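Calcium uptake protein 3, mitochondrial (Homo sapiens, PDB 6AGI) senses matrix calcium through its EF-hands and, as a disulfide-linked heterodimer with MICU1, regulates the mitochondrial calcium uniporter in the central nervous system and skeletal muscle. Local coordinates at residues 17-22 with 88-93; 34-39 with 82-87. All blocks are in the same frame, centred on the assembly; numbering follows the deposited sequence.

How the contacts relate
Both contacts lie in the N-terminal part of the chain, on the same side of its centre, their own centres about 12 Å apart. Contact 2 is nested inside the loop that contact 1 closes: helix 14-22 comes first, then helix 35-43, then segment 82-87, which leads through I88 and S89 into helix 90-101. Contact 1 packs helix 14-22 on the start of helix 90-101, and contact 2 sets the start of helix 35-43 against the loop that precedes helix 90-101. The two touch where F38 meets Y93 and I88. Helix 90-101 is followed by helix 104-114 and the calcium loop beginning at D115, so these contacts join the N-terminal elements to the approach to the first EF-hand.

Contact 1: residues 17-22 with 88-93; sequences RRFRLF and ISYTEY
F19, on the last turns of helix 14-22, faces Y90 at the first turn of helix 90-101, their CA atoms 6.5 Å apart. S89 occupies the N-cap position of the second helix, and the backbone bond from Y93 N to S89 O closes its opening turn. F19 points its CB toward this helix start; with CG anti to the backbone N (chi1 180°), its ring receives Y90 CA over one face, 3.8 Å from the ring centroid, a CH-pi contact. At the ring edge, in plane, comes I88 O, 3.8 Å from F19 CZ. F19, Y90 and Y93 form an aromatic cluster between the two helices, with M33 packed against F19 and Y93. The Y90 ring leans obliquely, its CD1 3.6 Å from F19 CG, whereas Y93 slides past in the opposite direction, its ring plane 31° from that of F19. A serine in place of F19 would probably leave a gap between the helices, with both tyrosines losing the ring they pack against. Tyrosine suits position 93 because its ring is buried while its OH reaches polar company: a water lies 2.8 Å from Y93 OH and accepts from R18 NE at 3.1 Å. R18, extended from CG to NE, lays its guanidinium against F22 CE2, which sits over the centre of one face; R18 NH1 and NH2 bond to the carbonyls of A41, T44 and D45.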
# COMPACT_ATOMS: atom_id res chain seq x y z
N ARG B 17 17.60 -18.71 7.07
CA ARG B 17 18.36 -19.63 6.24
C ARG B 17 19.16 -18.91 5.16
O ARG B 17 20.32 -19.27 4.89
CB ARG B 17 17.44 -20.65 5.56
CG ARG B 17 17.07 -21.87 6.42
CD ARG B 17 16.03 -22.79 5.79
NE ARG B 17 14.62 -22.55 6.08
CZ ARG B 17 13.68 -22.43 5.15
NH1 ARG B 17 14.01 -22.51 3.86
NH2 ARG B 17 12.41 -22.26 5.50
N ARG B 18 18.57 -17.87 4.54
CA ARG B 18 19.25 -17.15 3.47
C ARG B 18 20.38 -16.28 4.02
O ARG B 18 21.46 -16.21 3.41
CB ARG B 18 18.27 -16.29 2.70
CG ARG B 18 18.90 -15.58 1.50
CD ARG B 18 17.89 -15.30 0.38
NE ARG B 18 18.45 -14.49 -0.70
CZ ARG B 18 18.83 -15.00 -1.88
NH1 ARG B 18 18.70 -16.30 -2.08
NH2 ARG B 18 19.36 -14.22 -2.83
N PHE B 19 20.13 -15.59 5.13
CA PHE B 19 21.21 -14.87 5.80
C PHE B 19 22.38 -15.80 6.02
O PHE B 19 23.53 -15.49 5.64
CB PHE B 19 20.76 -14.33 7.15
CG PHE B 19 21.84 -13.59 7.86
CD1 PHE B 19 22.39 -12.46 7.31
CD2 PHE B 19 22.40 -14.12 9.01
CE1 PHE B 19 23.42 -11.78 7.96
CE2 PHE B 19 23.43 -13.47 9.67
CZ PHE B 19 23.95 -12.28 9.14
N ARG B 20 22.11 -16.97 6.61
CA ARG B 20 23.18 -17.92 6.88
C ARG B 20 23.83 -18.41 5.59
O ARG B 20 25.05 -18.65 5.56
CB ARG B 20 22.64 -19.09 7.68
CG ARG B 20 22.21 -18.74 9.10
CD ARG B 20 21.59 -19.95 9.75
NE ARG B 20 22.18 -21.14 9.15
CZ ARG B 20 22.85 -22.06 9.82
NH1 ARG B 20 23.04 -21.91 11.12
NH2 ARG B 20 23.34 -23.11 9.18
N LEU B 21 23.06 -18.56 4.52
CA LEU B 21 23.64 -19.05 3.27
C LEU B 21 24.67 -18.08 2.72
O LEU B 21 25.75 -18.49 2.27
CB LEU B 21 22.53 -19.28 2.24
CG LEU B 21 22.97 -19.77 0.87
CD1 LEU B 21 23.49 -21.20 0.99
CD2 LEU B 21 21.82 -19.72 -0.07
N PHE B 22 24.35 -16.78 2.74
CA PHE B 22 25.26 -15.80 2.17
C PHE B 22 26.30 -15.27 3.14
O PHE B 22 27.27 -14.65 2.69
CB PHE B 22 24.46 -14.65 1.59
CG PHE B 22 23.88 -14.95 0.24
CD1 PHE B 22 24.64 -14.75 -0.90
CD2 PHE B 22 22.59 -15.43 0.10
CE1 PHE B 22 24.12 -15.01 -2.14
CE2 PHE B 22 22.05 -15.69 -1.16
CZ PHE B 22 22.82 -15.49 -2.28
N ILE B 88 27.89 -7.05 8.54
CA ILE B 88 26.46 -6.82 8.62
C ILE B 88 25.81 -7.96 9.39
O ILE B 88 26.08 -9.14 9.10
CB ILE B 88 25.82 -6.68 7.23
CG1 ILE B 88 26.53 -5.56 6.46
CG2 ILE B 88 24.32 -6.53 7.36
CD1 ILE B 88 26.09 -5.43 5.03
N SER B 89 25.04 -7.62 10.43
CA SER B 89 24.34 -8.62 11.23
C SER B 89 23.04 -8.98 10.55
O SER B 89 22.63 -8.36 9.56
CB SER B 89 24.07 -8.12 12.64
OG SER B 89 23.38 -6.87 12.65
N TYR B 90 22.35 -9.97 11.14
CA TYR B 90 21.07 -10.44 10.60
C TYR B 90 20.00 -9.34 10.63
O TYR B 90 19.26 -9.13 9.64
CB TYR B 90 20.63 -11.67 11.37
CG TYR B 90 19.23 -12.09 10.99
CD1 TYR B 90 18.91 -12.38 9.66
CD2 TYR B 90 18.23 -12.22 11.96
CE1 TYR B 90 17.65 -12.75 9.30
CE2 TYR B 90 16.94 -12.60 11.60
CZ TYR B 90 16.66 -12.86 10.26
OH TYR B 90 15.39 -13.25 9.89
N THR B 91 19.83 -8.70 11.80
CA THR B 91 18.90 -7.57 11.90
C THR B 91 19.22 -6.50 10.88
O THR B 91 18.33 -5.92 10.25
CB THR B 91 18.90 -7.00 13.31
OG1 THR B 91 18.87 -8.08 14.26
CG2 THR B 91 17.69 -6.08 13.48
N GLU B 92 20.50 -6.18 10.76
CA GLU B 92 20.96 -5.13 9.87
C GLU B 92 20.64 -5.50 8.42
O GLU B 92 20.21 -4.66 7.62
CB GLU B 92 22.45 -4.98 10.17
CG GLU B 92 23.17 -3.72 9.97
CD GLU B 92 24.33 -3.65 10.96
OE1 GLU B 92 24.09 -3.40 12.16
OE2 GLU B 92 25.47 -3.95 10.54
N TYR B 93 20.85 -6.77 8.09
CA TYR B 93 20.39 -7.36 6.83
C TYR B 93 18.91 -7.08 6.60
O TYR B 93 18.50 -6.65 5.51
CB TYR B 93 20.65 -8.86 6.90
CG TYR B 93 20.08 -9.69 5.79
CD1 TYR B 93 20.22 -9.33 4.45
CD2 TYR B 93 19.31 -10.80 6.08
CE1 TYR B 93 19.68 -10.13 3.44
CE2 TYR B 93 18.77 -11.57 5.11
CZ TYR B 93 18.96 -11.25 3.79
OH TYR B 93 18.38 -12.08 2.86
O HOH W 1 18.10 -11.53 0.10

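Contact 2: residues 34-39 with 82-87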
# COMPACT_ATOMS: atom_id res chain seq x y z
N THR B 34 29.30 -9.75 4.86
CA THR B 34 30.06 -8.57 4.46
C THR B 34 29.24 -7.74 3.50
O THR B 34 28.20 -8.19 3.00
CB THR B 34 31.38 -8.97 3.83
OG1 THR B 34 31.14 -9.84 2.72
CG2 THR B 34 32.27 -9.63 4.85
N PRO B 35 29.66 -6.50 3.21
CA PRO B 35 28.91 -5.73 2.20
C PRO B 35 28.85 -6.43 0.86
O PRO B 35 27.80 -6.41 0.21
CB PRO B 35 29.68 -4.41 2.15
CG PRO B 35 30.28 -4.30 3.54
CD PRO B 35 30.66 -5.69 3.92
N TYR B 36 29.94 -7.09 0.44
CA TYR B 36 29.85 -7.89 -0.79
C TYR B 36 28.82 -9.02 -0.62
O TYR B 36 27.96 -9.22 -1.49
CB TYR B 36 31.22 -8.45 -1.19
CG TYR B 36 31.25 -9.07 -2.57
CD1 TYR B 36 30.50 -8.53 -3.61
CD2 TYR B 36 32.04 -10.17 -2.85
CE1 TYR B 36 30.52 -9.08 -4.89
CE2 TYR B 36 32.07 -10.75 -4.13
CZ TYR B 36 31.30 -10.19 -5.15
OH TYR B 36 31.31 -10.73 -6.43
N ASP B 37 28.84 -9.71 0.53
CA ASP B 37 27.90 -10.81 0.72
C ASP B 37 26.46 -10.32 0.65
O ASP B 37 25.59 -11.03 0.13
CB ASP B 37 28.09 -11.48 2.08
CG ASP B 37 29.31 -12.36 2.14
OD1 ASP B 37 29.57 -13.08 1.15
OD2 ASP B 37 29.95 -12.35 3.21
N PHE B 38 26.20 -9.10 1.13
CA PHE B 38 24.87 -8.54 0.99
C PHE B 38 24.54 -8.25 -0.48
O PHE B 38 23.44 -8.57 -0.96
CB PHE B 38 24.73 -7.31 1.86
CG PHE B 38 23.45 -6.61 1.63
CD1 PHE B 38 22.27 -7.09 2.17
CD2 PHE B 38 23.42 -5.49 0.80
CE1 PHE B 38 21.09 -6.45 1.93
CE2 PHE B 38 22.24 -4.85 0.56
CZ PHE B 38 21.07 -5.34 1.13
N ILE B 39 25.47 -7.61 -1.20
CA ILE B 39 25.25 -7.35 -2.63
C ILE B 39 24.89 -8.64 -3.37
O ILE B 39 23.98 -8.66 -4.21
CB ILE B 39 26.48 -6.67 -3.25
CG1 ILE B 39 26.70 -5.29 -2.60
CG2 ILE B 39 26.30 -6.57 -4.76
CD1 ILE B 39 27.93 -4.54 -3.10
N LEU B 82 33.52 -0.46 0.10
CA LEU B 82 33.63 -1.42 1.20
C LEU B 82 33.39 -2.81 0.66
O LEU B 82 32.32 -3.39 0.84
CB LEU B 82 32.58 -1.15 2.25
CG LEU B 82 32.67 -0.01 3.19
CD1 LEU B 82 31.47 -0.14 4.13
CD2 LEU B 82 33.95 -0.27 3.84
N LYS B 83 34.37 -3.39 0.01
CA LYS B 83 33.97 -4.63 -0.65
C LYS B 83 33.78 -5.74 0.37
O LYS B 83 32.65 -6.18 0.62
CB LYS B 83 34.97 -5.06 -1.72
CG LYS B 83 34.45 -6.19 -2.60
CD LYS B 83 35.50 -6.66 -3.61
CE LYS B 83 34.99 -7.92 -4.33
NZ LYS B 83 36.09 -8.71 -4.98
N GLU B 84 34.85 -6.16 1.02
CA GLU B 84 34.73 -7.23 1.99
C GLU B 84 35.27 -6.79 3.34
O GLU B 84 35.35 -7.60 4.28
CB GLU B 84 35.44 -8.48 1.47
CG GLU B 84 34.72 -9.02 0.24
CD GLU B 84 35.02 -10.48 -0.05
OE1 GLU B 84 35.96 -10.77 -0.83
OE2 GLU B 84 34.27 -11.34 0.50
N LYS B 85 35.60 -5.50 3.44
CA LYS B 85 36.07 -4.90 4.68
C LYS B 85 34.92 -4.31 5.52
O LYS B 85 34.89 -3.11 5.77
CB LYS B 85 37.12 -3.83 4.40
CG LYS B 85 38.35 -4.34 3.67
CD LYS B 85 39.35 -3.23 3.43
CE LYS B 85 38.74 -2.12 2.58
NZ LYS B 85 38.30 -2.62 1.25
N GLY B 86 33.99 -5.15 5.96
CA GLY B 86 32.87 -4.71 6.80
C GLY B 86 32.04 -5.89 7.25
O GLY B 86 32.19 -7.01 6.76
N VAL B 87 31.12 -5.61 8.18
CA VAL B 87 30.26 -6.66 8.75
C VAL B 87 28.83 -6.17 8.89
O VAL B 87 28.57 -5.04 9.32
CB VAL B 87 30.74 -7.20 10.13
CG1 VAL B 87 31.99 -8.02 9.97
CG2 VAL B 87 30.93 -6.08 11.15
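Y36 gives its backbone N-H, at the very start of helix 35-43, to a carbonyl of a distant loop: Y36 N donates to K83 O at 2.9 Å. The bond is bent at the hydrogen (135°), although the donor lies nearly along the C=O axis. The N-H groups of a first helical turn lack partners within the helix, and here each is dealt with differently. P35 has none to offer, which suits proline to this position; Y36 uses the loop; D37 N turns to T34 OG1 at 3.2 Å. This last bond is half of a capping box, whose other half is T34 N to D37 OD2, nearly straight at 169° and on the anti side of the carboxylate. S24 OG also bonds to D37 OD2, and the positive end of the helix would probably help to stabilise the acidic group. With OG1 of T34 set between the backbone N and the carbonyl carbon (chi1 56°), the hydroxyl serves the cap while the CG2 methyl turns to G86 O. P35 packs against the loop, its CG 4.1 Å from L82 CB and its CD beside the backbone of G86. Farther out, K83 runs extended alongside Y36, laying CE over the tyrosine face, toward its rim, 4.1 Å from the ring centroid. Its NZ, at 5.0 Å from that centroid, adds at most a weak cation-pi attraction.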